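Local atomic coordinates of galactonate dehydratase (Zobellia galactanivorans, PDB entry 5OLC), a protein that is an enzyme of the enolase superfamily, joining a mandelate racemase-type N-terminal domain to a TIM-barrel-like C-terminal domain. Residues I136-A141 and L333-L338; G167-K172 and L356-L361; H304-W309 and E337-E342; A315-A320 and E362-P367. All coordinates share one frame; numbering follows the deposited sequence.

Contact 1: I136-A141 and L333-L338; sequences IIEPYA and LPTMEL
Y140 lays one face of its ring over the backbone of E337, whose CA is 4.0 Å from the centroid of the Y140 ring and 24° off its normal, a CH-pi contact. The first torsion (chi1 59°) sets CG between the tyrosine's own backbone N and carbonyl carbon, which swings the broad ring back across the adjoining chain. E337 runs extended past it and ends in a salt bridge with K172. The compact ring of P139 packs beside L338, CB to CB 3.8 Å, both side chains pointing the same way. I137 reaches across with its longer branch, CD1 meeting M336 CG at 3.5 Å. Farther back, the aliphatic part of E138 crosses L333 almost perpendicularly, CG to CB 3.9 Å, while its carboxylate pairs with R198. Loop atoms E138 N and P334 O bond at 2.8 Å; the parallel pairing of Y140 with E337 and A141 with L338 uses Y140 N to M336 O (3.1 Å) and L338 N to Y140 O (3.2 Å). Strand 136-142 pairs with strand 337-339, first barrel strand with last, as in this superfamily; I137 and M336 pack on helix 309-321, Y140 meets W226 edge-to-face, and strand 170-174 flanks strand 136-142.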
loop_
_atom_site.group_PDB
_atom_site.type_symbol
_atom_site.label_atom_id
_atom_site.label_comp_id
_atom_site.label_asym_id
_atom_site.label_seq_id
_atom_site.Cartn_x
_atom_site.Cartn_y
_atom_site.Cartn_z
ATOM N N ILE A 136 -32.727 -6.041 -28.190
ATOM C CA ILE A 136 -33.258 -7.272 -27.613
ATOM C C ILE A 136 -32.390 -7.602 -26.404
ATOM O O ILE A 136 -31.167 -7.448 -26.463
ATOM C CB ILE A 136 -33.321 -8.430 -28.665
ATOM C CG1 ILE A 136 -34.356 -8.114 -29.772
ATOM C CG2 ILE A 136 -33.619 -9.799 -28.019
ATOM C CD1 ILE A 136 -33.738 -7.603 -31.066
ATOM N N ILE A 137 -33.039 -7.953 -25.287
ATOM C CA ILE A 137 -32.389 -8.327 -24.036
ATOM C C ILE A 137 -33.059 -9.640 -23.539
ATOM O O ILE A 137 -34.244 -9.832 -23.784
ATOM C CB ILE A 137 -32.281 -7.155 -22.984
ATOM C CG1 ILE A 137 -33.138 -7.366 -21.763
ATOM C CG2 ILE A 137 -32.524 -5.761 -23.545
ATOM C CD1 ILE A 137 -32.369 -7.850 -20.658
ATOM N N GLU A 138 -32.293 -10.561 -22.931
ATOM C CA GLU A 138 -32.819 -11.844 -22.453
ATOM C C GLU A 138 -32.837 -11.878 -20.910
ATOM O O GLU A 138 -31.819 -12.186 -20.285
ATOM C CB GLU A 138 -32.104 -13.061 -23.101
ATOM C CG GLU A 138 -30.590 -13.111 -22.975
ATOM C CD GLU A 138 -29.968 -14.454 -23.309
ATOM O OE1 GLU A 138 -28.992 -14.836 -22.623
ATOM O OE2 GLU A 138 -30.450 -15.123 -24.252
ATOM N N PRO A 139 -33.964 -11.498 -20.266
ATOM C CA PRO A 139 -33.966 -11.436 -18.793
ATOM C C PRO A 139 -34.011 -12.788 -18.092
ATOM O O PRO A 139 -34.289 -13.808 -18.731
ATOM C CB PRO A 139 -35.189 -10.571 -18.478
ATOM C CG PRO A 139 -36.110 -10.807 -19.607
ATOM C CD PRO A 139 -35.264 -11.077 -20.826
ATOM N N TYR A 140 -33.717 -12.791 -16.780
ATOM C CA TYR A 140 -33.771 -14.001 -15.968
ATOM C C TYR A 140 -35.009 -14.003 -15.074
ATOM O O TYR A 140 -35.508 -12.933 -14.684
ATOM C CB TYR A 140 -32.474 -14.248 -15.179
ATOM C CG TYR A 140 -32.069 -13.147 -14.218
ATOM C CD1 TYR A 140 -31.260 -12.093 -14.634
ATOM C CD2 TYR A 140 -32.395 -13.219 -12.866
ATOM C CE1 TYR A 140 -30.853 -11.096 -13.745
ATOM C CE2 TYR A 140 -31.989 -12.230 -11.966
ATOM C CZ TYR A 140 -31.219 -11.167 -12.411
ATOM O OH TYR A 140 -30.808 -10.186 -11.539
ATOM N N ALA A 141 -35.527 -15.210 -14.791
ATOM C CA ALA A 141 -36.709 -15.404 -13.969
ATOM C C ALA A 141 -36.311 -15.607 -12.499
ATOM O O ALA A 141 -35.538 -16.521 -12.210
ATOM C CB ALA A 141 -37.493 -16.603 -14.480
ATOM N N LEU A 333 -26.033 -10.957 -26.033
ATOM C CA LEU A 333 -27.317 -10.526 -25.465
ATOM C C LEU A 333 -27.272 -10.253 -23.961
ATOM O O LEU A 333 -26.972 -11.176 -23.197
ATOM C CB LEU A 333 -28.466 -11.516 -25.764
ATOM C CG LEU A 333 -29.070 -11.513 -27.161
ATOM C CD1 LEU A 333 -30.004 -12.681 -27.328
ATOM C CD2 LEU A 333 -29.810 -10.219 -27.455
ATOM N N PRO A 334 -27.659 -9.034 -23.509
ATOM C CA PRO A 334 -27.638 -8.737 -22.065
ATOM C C PRO A 334 -28.823 -9.316 -21.304
ATOM O O PRO A 334 -29.806 -9.694 -21.935
ATOM C CB PRO A 334 -27.678 -7.214 -22.038
ATOM C CG PRO A 334 -28.449 -6.852 -23.233
ATOM C CD PRO A 334 -28.065 -7.846 -24.284
ATOM N N THR A 335 -28.735 -9.368 -19.948
ATOM C CA THR A 335 -29.818 -9.818 -19.050
ATOM C C THR A 335 -30.211 -8.700 -18.069
ATOM O O THR A 335 -29.467 -7.727 -17.893
ATOM C CB THR A 335 -29.473 -11.094 -18.242
ATOM O OG1 THR A 335 -28.489 -10.807 -17.244
ATOM C CG2 THR A 335 -29.059 -12.271 -19.107
ATOM N N MET A 336 -31.382 -8.862 -17.424
ATOM C CA MET A 336 -31.918 -7.964 -16.401
ATOM C C MET A 336 -32.840 -8.742 -15.467
ATOM O O MET A 336 -33.275 -9.844 -15.822
ATOM C CB MET A 336 -32.628 -6.757 -17.022
ATOM C CG MET A 336 -33.979 -7.081 -17.609
ATOM S SD MET A 336 -34.866 -5.605 -18.080
ATOM C CE MET A 336 -36.377 -6.300 -18.447
ATOM N N GLU A 337 -33.137 -8.181 -14.280
ATOM C CA GLU A 337 -33.991 -8.863 -13.311
ATOM C C GLU A 337 -35.475 -8.759 -13.650
ATOM O O GLU A 337 -36.071 -7.683 -13.551
ATOM C CB GLU A 337 -33.703 -8.406 -11.863
ATOM C CG GLU A 337 -34.268 -9.347 -10.809
ATOM C CD GLU A 337 -33.733 -9.220 -9.396
ATOM O OE1 GLU A 337 -32.537 -8.882 -9.227
ATOM O OE2 GLU A 337 -34.493 -9.546 -8.455
ATOM N N LEU A 338 -36.074 -9.905 -14.007
ATOM C CA LEU A 338 -37.496 -9.978 -14.302
ATOM C C LEU A 338 -38.212 -10.801 -13.227
ATOM O O LEU A 338 -38.210 -12.036 -13.297
ATOM C CB LEU A 338 -37.734 -10.544 -15.713
ATOM C CG LEU A 338 -39.127 -10.339 -16.320
ATOM C CD1 LEU A 338 -39.366 -8.882 -16.731
ATOM C CD2 LEU A 338 -39.314 -11.223 -17.511
#

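Contact 2: G167-K172 and L356-L361; sequences GFKATK and LENGHL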
loop_
_atom_site.group_PDB
_atom_site.type_symbol
_atom_site.label_atom_id
_atom_site.label_comp_id
_atom_site.label_asym_id
_atom_site.label_seq_id
_atom_site.Cartn_x
_atom_site.Cartn_y
_atom_site.Cartn_z
ATOM N N GLY A 167 -39.641 -20.233 -22.154
ATOM C CA GLY A 167 -38.564 -19.767 -23.025
ATOM C C GLY A 167 -37.317 -19.207 -22.357
ATOM O O GLY A 167 -36.293 -19.056 -23.030
ATOM N N PHE A 168 -37.388 -18.877 -21.040
ATOM C CA PHE A 168 -36.286 -18.297 -20.265
ATOM C C PHE A 168 -34.971 -19.042 -20.420
ATOM O O PHE A 168 -34.952 -20.273 -20.428
ATOM C CB PHE A 168 -36.651 -18.144 -18.788
ATOM C CG PHE A 168 -37.677 -17.074 -18.514
ATOM C CD1 PHE A 168 -37.292 -15.752 -18.303
ATOM C CD2 PHE A 168 -39.024 -17.385 -18.454
ATOM C CE1 PHE A 168 -38.245 -14.756 -18.052
ATOM C CE2 PHE A 168 -39.976 -16.393 -18.195
ATOM C CZ PHE A 168 -39.579 -15.085 -17.994
ATOM N N LYS A 169 -33.881 -18.277 -20.592
ATOM C CA LYS A 169 -32.523 -18.782 -20.809
ATOM C C LYS A 169 -31.731 -18.890 -19.500
ATOM O O LYS A 169 -30.697 -19.567 -19.447
ATOM C CB LYS A 169 -31.772 -17.891 -21.827
ATOM C CG LYS A 169 -32.553 -17.526 -23.108
ATOM C CD LYS A 169 -32.658 -18.671 -24.136
ATOM C CE LYS A 169 -33.357 -18.259 -25.414
ATOM N NZ LYS A 169 -34.841 -18.194 -25.272
ATOM N N ALA A 170 -32.231 -18.223 -18.443
ATOM C CA ALA A 170 -31.622 -18.182 -17.115
ATOM C C ALA A 170 -32.657 -18.014 -16.010
ATOM O O ALA A 170 -33.710 -17.407 -16.237
ATOM C CB ALA A 170 -30.624 -17.039 -17.049
ATOM N N THR A 171 -32.344 -18.525 -14.804
ATOM C CA THR A 171 -33.224 -18.400 -13.640
ATOM C C THR A 171 -32.433 -18.171 -12.346
ATOM O O THR A 171 -31.409 -18.822 -12.128
ATOM C CB THR A 171 -34.234 -19.569 -13.543
ATOM O OG1 THR A 171 -35.139 -19.330 -12.464
ATOM C CG2 THR A 171 -33.571 -20.944 -13.398
ATOM N N LYS A 172 -32.913 -17.238 -11.494
ATOM C CA LYS A 172 -32.280 -16.912 -10.211
ATOM C C LYS A 172 -33.079 -17.450 -9.025
ATOM O O LYS A 172 -34.228 -17.054 -8.791
ATOM C CB LYS A 172 -32.015 -15.406 -10.071
ATOM C CG LYS A 172 -31.136 -15.048 -8.882
ATOM C CD LYS A 172 -31.015 -13.553 -8.708
ATOM C CE LYS A 172 -32.050 -12.971 -7.777
ATOM N NZ LYS A 172 -31.990 -11.489 -7.745
ATOM N N LEU A 356 -42.506 -9.839 -24.620
ATOM C CA LEU A 356 -41.632 -10.958 -24.258
ATOM C C LEU A 356 -42.128 -12.275 -24.841
ATOM O O LEU A 356 -43.193 -12.760 -24.450
ATOM C CB LEU A 356 -41.456 -11.080 -22.731
ATOM C CG LEU A 356 -40.479 -12.171 -22.273
ATOM C CD1 LEU A 356 -39.481 -11.632 -21.292
ATOM C CD2 LEU A 356 -41.208 -13.392 -21.710
ATOM N N GLU A 357 -41.327 -12.882 -25.721
ATOM C CA GLU A 357 -41.651 -14.169 -26.328
ATOM C C GLU A 357 -40.401 -15.031 -26.505
ATOM O O GLU A 357 -39.447 -14.636 -27.182
ATOM C CB GLU A 357 -42.448 -13.998 -27.637
ATOM C CG GLU A 357 -43.944 -14.221 -27.468
ATOM C CD GLU A 357 -44.857 -13.190 -28.108
ATOM O OE1 GLU A 357 -45.658 -12.576 -27.365
ATOM O OE2 GLU A 357 -44.785 -13.007 -29.346
ATOM N N ASN A 358 -40.418 -16.207 -25.859
ATOM C CA ASN A 358 -39.355 -17.215 -25.833
ATOM C C ASN A 358 -38.023 -16.649 -25.291
ATOM O O ASN A 358 -37.024 -16.551 -26.008
ATOM C CB ASN A 358 -39.189 -17.940 -27.180
ATOM C CG ASN A 358 -38.612 -19.330 -27.013
ATOM O OD1 ASN A 358 -39.319 -20.290 -26.681
ATOM N ND2 ASN A 358 -37.304 -19.459 -27.194
ATOM N N GLY A 359 -38.060 -16.265 -24.013
ATOM C CA GLY A 359 -36.925 -15.740 -23.260
ATOM C C GLY A 359 -36.390 -14.382 -23.665
ATOM O O GLY A 359 -35.603 -13.797 -22.915
ATOM N N HIS A 360 -36.784 -13.878 -24.846
ATOM C CA HIS A 360 -36.301 -12.597 -25.348
ATOM C C HIS A 360 -37.312 -11.484 -25.177
ATOM O O HIS A 360 -38.479 -11.635 -25.539
ATOM C CB HIS A 360 -35.817 -12.686 -26.813
ATOM C CG HIS A 360 -34.698 -13.665 -27.058
ATOM N ND1 HIS A 360 -33.688 -13.873 -26.125
ATOM C CD2 HIS A 360 -34.449 -14.437 -28.144
ATOM C CE1 HIS A 360 -32.883 -14.779 -26.661
ATOM N NE2 HIS A 360 -33.298 -15.146 -27.874
ATOM N N LEU A 361 -36.839 -10.365 -24.612
ATOM C CA LEU A 361 -37.562 -9.128 -24.340
ATOM C C LEU A 361 -37.138 -8.127 -25.400
ATOM O O LEU A 361 -35.980 -8.135 -25.812
ATOM C CB LEU A 361 -37.181 -8.615 -22.946
ATOM C CG LEU A 361 -38.134 -7.635 -22.303
ATOM C CD1 LEU A 361 -38.476 -8.060 -20.921
ATOM C CD2 LEU A 361 -37.552 -6.260 -22.294
HETATM O O HOH W 1 -33.918 -15.390 -20.927
#
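Two bends in the K169 side chain, at chi2 (-76°) and chi4 (-78°), curl its amino group back over the tight turn formed by E357 to H360. That turn is a type I' beta turn joining strands 350-357 and 360-362 into a hairpin, and it faces a Schellman motif in which G167 ends the preceding helix. K169 NZ donates to N358 O at 2.8 Å, approaching from above the carbonyl plane, and also to G167 O at 2.8 Å, much closer to that carbonyl's plane. One ammonium therefore ties the helix end to the hairpin, a task that suits lysine, with its long flexible chain and several N-H groups. On the way, K169 CE passes 3.7 Å from H360 CE1, and the amino group stands over one face of the imidazole, displaced toward its rim; the two side chains cross at about a right angle.

Glycine fits on both sides of the join. G167 has the positive phi (98°) of a Schellman ending, and G359 holds one of the two left-handed central positions of the turn, the other being N358. With no side chains on these glycines, the backbones come close, G167 CA lying 3.9 Å from N358 CA. The strand ends flanking the turn are joined by a bond from E357 N to H360 O. Alongside, F168 CZ lies 4.4 Å from L356 CD2, and both residues also pack on L338. A water also spans the two segments: it accepts from K169 N at 2.9 Å and donates to G359 O at 3.1 Å.

Contact 3: H304-W309 and E337-E342; sequences HTWGTW and ELDRTE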
loop_
_atom_site.group_PDB
_atom_site.type_symbol
_atom_site.label_atom_id
_atom_site.label_comp_id
_atom_site.label_asym_id
_atom_site.label_seq_id
_atom_site.Cartn_x
_atom_site.Cartn_y
_atom_site.Cartn_z
ATOM N N HIS A 304 -30.497 -4.260 -10.435
ATOM C CA HIS A 304 -31.419 -4.981 -9.572
ATOM C C HIS A 304 -32.809 -4.397 -9.864
ATOM O O HIS A 304 -32.939 -3.168 -9.957
ATOM C CB HIS A 304 -31.030 -4.799 -8.094
ATOM C CG HIS A 304 -31.943 -5.502 -7.128
ATOM N ND1 HIS A 304 -32.855 -4.800 -6.342
ATOM C CD2 HIS A 304 -32.051 -6.824 -6.848
ATOM C CE1 HIS A 304 -33.489 -5.716 -5.624
ATOM N NE2 HIS A 304 -33.044 -6.948 -5.894
ATOM N N THR A 305 -33.822 -5.274 -10.088
ATOM C CA THR A 305 -35.212 -4.861 -10.358
ATOM C C THR A 305 -36.209 -5.742 -9.619
ATOM O O THR A 305 -36.265 -6.950 -9.866
ATOM C CB THR A 305 -35.559 -4.723 -11.862
ATOM O OG1 THR A 305 -34.491 -5.177 -12.701
ATOM C CG2 THR A 305 -35.955 -3.310 -12.230
ATOM N N TRP A 306 -36.996 -5.131 -8.705
ATOM C CA TRP A 306 -37.990 -5.836 -7.898
ATOM C C TRP A 306 -39.168 -4.924 -7.514
ATOM O O TRP A 306 -39.423 -4.679 -6.324
ATOM C CB TRP A 306 -37.328 -6.480 -6.659
ATOM C CG TRP A 306 -38.016 -7.711 -6.138
ATOM C CD1 TRP A 306 -38.090 -8.931 -6.749
ATOM C CD2 TRP A 306 -38.643 -7.867 -4.851
ATOM N NE1 TRP A 306 -38.754 -9.829 -5.941
ATOM C CE2 TRP A 306 -39.111 -9.200 -4.771
ATOM C CE3 TRP A 306 -38.887 -6.997 -3.770
ATOM C CZ2 TRP A 306 -39.797 -9.688 -3.645
ATOM C CZ3 TRP A 306 -39.565 -7.481 -2.657
ATOM C CH2 TRP A 306 -40.009 -8.812 -2.599
ATOM N N GLY A 307 -39.894 -4.468 -8.535
ATOM C CA GLY A 307 -41.057 -3.606 -8.359
ATOM C C GLY A 307 -42.127 -3.790 -9.412
ATOM O O GLY A 307 -42.403 -4.922 -9.831
ATOM N N THR A 308 -42.755 -2.672 -9.833
ATOM C CA THR A 308 -43.799 -2.692 -10.865
ATOM C C THR A 308 -43.135 -2.509 -12.234
ATOM O O THR A 308 -41.905 -2.503 -12.318
ATOM C CB THR A 308 -44.897 -1.639 -10.601
ATOM O OG1 THR A 308 -44.409 -0.345 -10.922
ATOM C CG2 THR A 308 -45.449 -1.668 -9.197
ATOM N N TRP A 309 -43.925 -2.341 -13.303
ATOM C CA TRP A 309 -43.347 -2.132 -14.620
ATOM C C TRP A 309 -42.742 -0.749 -14.759
ATOM O O TRP A 309 -41.984 -0.557 -15.707
ATOM C CB TRP A 309 -44.326 -2.442 -15.752
ATOM C CG TRP A 309 -44.731 -3.879 -15.812
ATOM C CD1 TRP A 309 -45.853 -4.430 -15.267
ATOM C CD2 TRP A 309 -44.022 -4.953 -16.448
ATOM N NE1 TRP A 309 -45.887 -5.786 -15.519
ATOM C CE2 TRP A 309 -44.768 -6.136 -16.232
ATOM C CE3 TRP A 309 -42.840 -5.031 -17.198
ATOM C CZ2 TRP A 309 -44.370 -7.380 -16.736
ATOM C CZ3 TRP A 309 -42.447 -6.267 -17.699
ATOM C CH2 TRP A 309 -43.207 -7.422 -17.469
ATOM N N GLU A 337 -33.137 -8.181 -14.280
ATOM C CA GLU A 337 -33.991 -8.863 -13.311
ATOM C C GLU A 337 -35.475 -8.759 -13.650
ATOM O O GLU A 337 -36.071 -7.683 -13.551
ATOM C CB GLU A 337 -33.703 -8.406 -11.863
ATOM C CG GLU A 337 -34.268 -9.347 -10.809
ATOM C CD GLU A 337 -33.733 -9.220 -9.396
ATOM O OE1 GLU A 337 -32.537 -8.882 -9.227
ATOM O OE2 GLU A 337 -34.493 -9.546 -8.455
ATOM N N LEU A 338 -36.074 -9.905 -14.007
ATOM C CA LEU A 338 -37.496 -9.978 -14.302
ATOM C C LEU A 338 -38.212 -10.801 -13.227
ATOM O O LEU A 338 -38.210 -12.036 -13.297
ATOM C CB LEU A 338 -37.734 -10.544 -15.713
ATOM C CG LEU A 338 -39.127 -10.339 -16.320
ATOM C CD1 LEU A 338 -39.366 -8.882 -16.731
ATOM C CD2 LEU A 338 -39.314 -11.223 -17.511
ATOM N N ASP A 339 -38.793 -10.107 -12.210
ATOM C CA ASP A 339 -39.540 -10.722 -11.103
ATOM C C ASP A 339 -40.729 -11.515 -11.637
ATOM O O ASP A 339 -41.620 -10.933 -12.258
ATOM C CB ASP A 339 -40.003 -9.657 -10.084
ATOM C CG ASP A 339 -40.758 -10.194 -8.873
ATOM O OD1 ASP A 339 -40.400 -11.289 -8.385
ATOM O OD2 ASP A 339 -41.686 -9.503 -8.394
ATOM N N ARG A 340 -40.724 -12.844 -11.446
ATOM C CA ARG A 340 -41.810 -13.692 -11.958
ATOM C C ARG A 340 -42.762 -14.217 -10.853
ATOM O O ARG A 340 -43.635 -15.052 -11.123
ATOM C CB ARG A 340 -41.261 -14.841 -12.834
ATOM C CG ARG A 340 -40.515 -14.426 -14.115
ATOM C CD ARG A 340 -41.128 -13.267 -14.897
ATOM N NE ARG A 340 -42.452 -13.566 -15.443
ATOM C CZ ARG A 340 -43.393 -12.654 -15.668
ATOM N NH1 ARG A 340 -43.173 -11.376 -15.381
ATOM N NH2 ARG A 340 -44.568 -13.015 -16.162
ATOM N N THR A 341 -42.619 -13.679 -9.626
ATOM C CA THR A 341 -43.441 -14.037 -8.466
ATOM C C THR A 341 -44.861 -13.451 -8.602
ATOM O O THR A 341 -45.171 -12.776 -9.596
ATOM C CB THR A 341 -42.752 -13.585 -7.152
ATOM O OG1 THR A 341 -42.643 -12.161 -7.128
ATOM C CG2 THR A 341 -41.383 -14.234 -6.938
ATOM N N GLU A 342 -45.721 -13.714 -7.596
ATOM C CA GLU A 342 -47.092 -13.213 -7.565
ATOM C C GLU A 342 -47.078 -11.738 -7.186
ATOM O O GLU A 342 -46.631 -11.382 -6.089
ATOM C CB GLU A 342 -47.957 -14.039 -6.598
ATOM C CG GLU A 342 -48.700 -15.176 -7.281
ATOM C CD GLU A 342 -47.965 -16.495 -7.446
ATOM O OE1 GLU A 342 -48.353 -17.475 -6.769
ATOM O OE2 GLU A 342 -47.071 -16.576 -8.320
#
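The indole of W306 and the carboxylate of D339 meet obliquely, their planes 47° apart, with W306 NE1 3.3 Å from D339 OD1; R37 makes a cation-pi contact with this indole. H304 and E337 lie side by side and point the same way, yet their flat groups are almost perpendicular (85°), with H304 CD2 3.2 Å from E337 OE1, while K172 holds E337 OE1 in a salt bridge. Y57 meets the H304 ring edge-to-face, and D277 bonds ND1, which would restrain its rotation. W309 CZ2 lies at the edge of the R340 guanidinium, near its plane, 4.4 Å from NH1. W309 CZ3 touches L338 CD1 at 4.2 Å, and H352 stacks on this indole. T305, small and polar, gives the direct bond: OG1 donates to E337 O at 3.1 Å, in the carbonyl plane on a lone pair. Both oxygens of D339 have partners: T341 OG1 donates to OD1 (2.7 Å) on the syn side, 25° out of the carboxylate plane, and R37 forms a salt bridge with OD2. A loop beyond the seventh barrel strand set against the eighth, beside R37 and Y57 of the N-terminal domain, is typical of the barrel end bearing enolase-superfamily active sites.

Contact 4: A315-A320 and E362-P367; sequences AVHLVA and EVPCTP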
loop_
_atom_site.group_PDB
_atom_site.type_symbol
_atom_site.label_atom_id
_atom_site.label_comp_id
_atom_site.label_asym_id
_atom_site.label_seq_id
_atom_site.Cartn_x
_atom_site.Cartn_y
_atom_site.Cartn_z
ATOM N N ALA A 315 -35.135 -0.284 -16.153
ATOM C CA ALA A 315 -34.085 -1.275 -16.408
ATOM C C ALA A 315 -34.056 -1.661 -17.872
ATOM O O ALA A 315 -32.971 -1.740 -18.429
ATOM C CB ALA A 315 -34.267 -2.499 -15.540
ATOM N N VAL A 316 -35.223 -1.839 -18.518
ATOM C CA VAL A 316 -35.285 -2.165 -19.955
ATOM C C VAL A 316 -34.491 -1.109 -20.722
ATOM O O VAL A 316 -33.602 -1.448 -21.500
ATOM C CB VAL A 316 -36.727 -2.264 -20.539
ATOM C CG1 VAL A 316 -36.692 -2.763 -21.976
ATOM C CG2 VAL A 316 -37.637 -3.141 -19.691
ATOM N N HIS A 317 -34.789 0.164 -20.450
ATOM C CA HIS A 317 -34.139 1.291 -21.087
ATOM C C HIS A 317 -32.691 1.459 -20.661
ATOM O O HIS A 317 -31.889 1.891 -21.479
ATOM C CB HIS A 317 -34.965 2.561 -20.903
ATOM C CG HIS A 317 -36.202 2.527 -21.746
ATOM N ND1 HIS A 317 -36.236 3.123 -22.996
ATOM C CD2 HIS A 317 -37.363 1.855 -21.555
ATOM C CE1 HIS A 317 -37.436 2.850 -23.494
ATOM N NE2 HIS A 317 -38.149 2.089 -22.664
ATOM N N LEU A 318 -32.322 1.055 -19.428
ATOM C CA LEU A 318 -30.915 1.163 -19.021
ATOM C C LEU A 318 -30.039 0.082 -19.663
ATOM O O LEU A 318 -29.013 0.446 -20.248
ATOM C CB LEU A 318 -30.714 1.230 -17.511
ATOM C CG LEU A 318 -29.294 1.628 -17.113
ATOM C CD1 LEU A 318 -29.250 2.979 -16.420
ATOM C CD2 LEU A 318 -28.618 0.516 -16.332
ATOM N N VAL A 319 -30.437 -1.222 -19.601
ATOM C CA VAL A 319 -29.625 -2.291 -20.216
ATOM C C VAL A 319 -29.585 -2.120 -21.767
ATOM O O VAL A 319 -28.588 -2.494 -22.396
ATOM C CB VAL A 319 -29.910 -3.758 -19.760
ATOM C CG1 VAL A 319 -30.610 -3.825 -18.403
ATOM C CG2 VAL A 319 -30.638 -4.580 -20.809
ATOM N N ALA A 320 -30.620 -1.484 -22.361
ATOM C CA ALA A 320 -30.619 -1.193 -23.790
ATOM C C ALA A 320 -29.425 -0.275 -24.094
ATOM O O ALA A 320 -28.649 -0.597 -24.984
ATOM C CB ALA A 320 -31.925 -0.536 -24.208
ATOM N N GLU A 362 -38.075 -7.286 -25.860
ATOM C CA GLU A 362 -37.813 -6.318 -26.916
ATOM C C GLU A 362 -38.036 -4.912 -26.412
ATOM O O GLU A 362 -39.141 -4.570 -25.974
ATOM C CB GLU A 362 -38.711 -6.622 -28.118
ATOM C CG GLU A 362 -38.363 -5.904 -29.414
ATOM C CD GLU A 362 -39.305 -6.293 -30.541
ATOM O OE1 GLU A 362 -39.334 -7.493 -30.913
ATOM O OE2 GLU A 362 -40.074 -5.413 -30.996
ATOM N N VAL A 363 -36.976 -4.099 -26.480
ATOM C CA VAL A 363 -36.963 -2.708 -26.028
ATOM C C VAL A 363 -38.039 -1.916 -26.786
ATOM O O VAL A 363 -38.085 -2.012 -28.012
ATOM C CB VAL A 363 -35.541 -2.071 -26.160
ATOM C CG1 VAL A 363 -35.495 -0.640 -25.610
ATOM C CG2 VAL A 363 -34.476 -2.937 -25.487
ATOM N N PRO A 364 -38.935 -1.174 -26.085
ATOM C CA PRO A 364 -39.953 -0.389 -26.803
ATOM C C PRO A 364 -39.403 0.915 -27.415
ATOM O O PRO A 364 -38.403 1.462 -26.944
ATOM C CB PRO A 364 -41.019 -0.133 -25.729
ATOM C CG PRO A 364 -40.248 -0.072 -24.468
ATOM C CD PRO A 364 -39.040 -0.970 -24.624
ATOM N N CYS A 365 -40.094 1.422 -28.450
ATOM C CA CYS A 365 -39.745 2.631 -29.204
ATOM C C CYS A 365 -40.638 3.817 -28.837
ATOM O O CYS A 365 -40.420 4.927 -29.328
ATOM C CB CYS A 365 -39.800 2.335 -30.698
ATOM S SG CYS A 365 -39.441 0.609 -31.111
ATOM N N THR A 366 -41.650 3.567 -27.989
ATOM C CA THR A 366 -42.640 4.524 -27.481
ATOM C C THR A 366 -41.982 5.662 -26.662
ATOM O O THR A 366 -40.991 5.396 -25.969
ATOM C CB THR A 366 -43.687 3.759 -26.643
ATOM O OG1 THR A 366 -43.038 3.077 -25.565
ATOM C CG2 THR A 366 -44.481 2.746 -27.475
ATOM N N PRO A 367 -42.500 6.919 -26.705
ATOM C CA PRO A 367 -41.861 8.013 -25.929
ATOM C C PRO A 367 -41.901 7.807 -24.416
ATOM O O PRO A 367 -42.963 7.519 -23.848
ATOM C CB PRO A 367 -42.635 9.273 -26.343
ATOM C CG PRO A 367 -43.422 8.891 -27.525
ATOM C CD PRO A 367 -43.662 7.413 -27.463
#
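V363 comes first, turned so that both of its methyl groups face the A320 methyl. With CG1 anti to the backbone N (chi1 -177°), the V363 branches straddle the alanine: CG2 is 3.7 Å and CG1 3.8 Å from A320 CB. Alanine suits this point of the helix because its single methyl lets the chain come close. V363 CG2 also meets V316 CG1 at 4.2 Å, so the valine lies over two residues one helical turn apart, whose spacing is kept by the bond from A320 N to V316 O at 3.1 Å. S126 and I137 touch V363 too, leaving this branched apolar side chain buried between two helices and a strand.

The helix concerned, 309-321, links the seventh and eighth strands of the beta/alpha barrel and packs on its outside, and the segment 362-367 runs from the hairpin strand 360-362 across its surface.

P364 follows, its ring set against two successive helix residues, V316 and H317. P364 CD rests 4.0 Å from V316 CG1, the side chains crossing at a slant, while P364 CG approaches H317 NE2 at 3.5 Å. Proline offers a rigid apolar surface here and has no backbone N-H to satisfy. The imidazole it meets is held by polar partners elsewhere: S126 N bonds to H317 ND1, and NE2 makes a weak hydrogen bond to L369 O, which probably fixes the rotation of the ring. H317 CE1 also lies 3.8 Å from P364 O. Beyond this point the chain leaves the helix, and P367 packs against N122.

How the contacts relate
Following the chain, strand 136-142 opens contact 1, and the turn after helix 154-165 and the start of strand 170-174 open contact 2. Much later the loop 304-309 begins contact 3 and helix 309-321 begins contact 4. Residues 333-338 then close contact 1, joining the first barrel strand to the last, and the same strand closes contact 3 through the shared E337 and L338. The hairpin 356-361 closes contact 2, within whose loop contact 3 is nested. Residues 362-367 close contact 4, which crosses the other three; contacts 1 and 2 also cross. The K172-E337 salt bridge connects contacts 2 and 3, while M336 and I137 link contact 1 with the helix of contact 4.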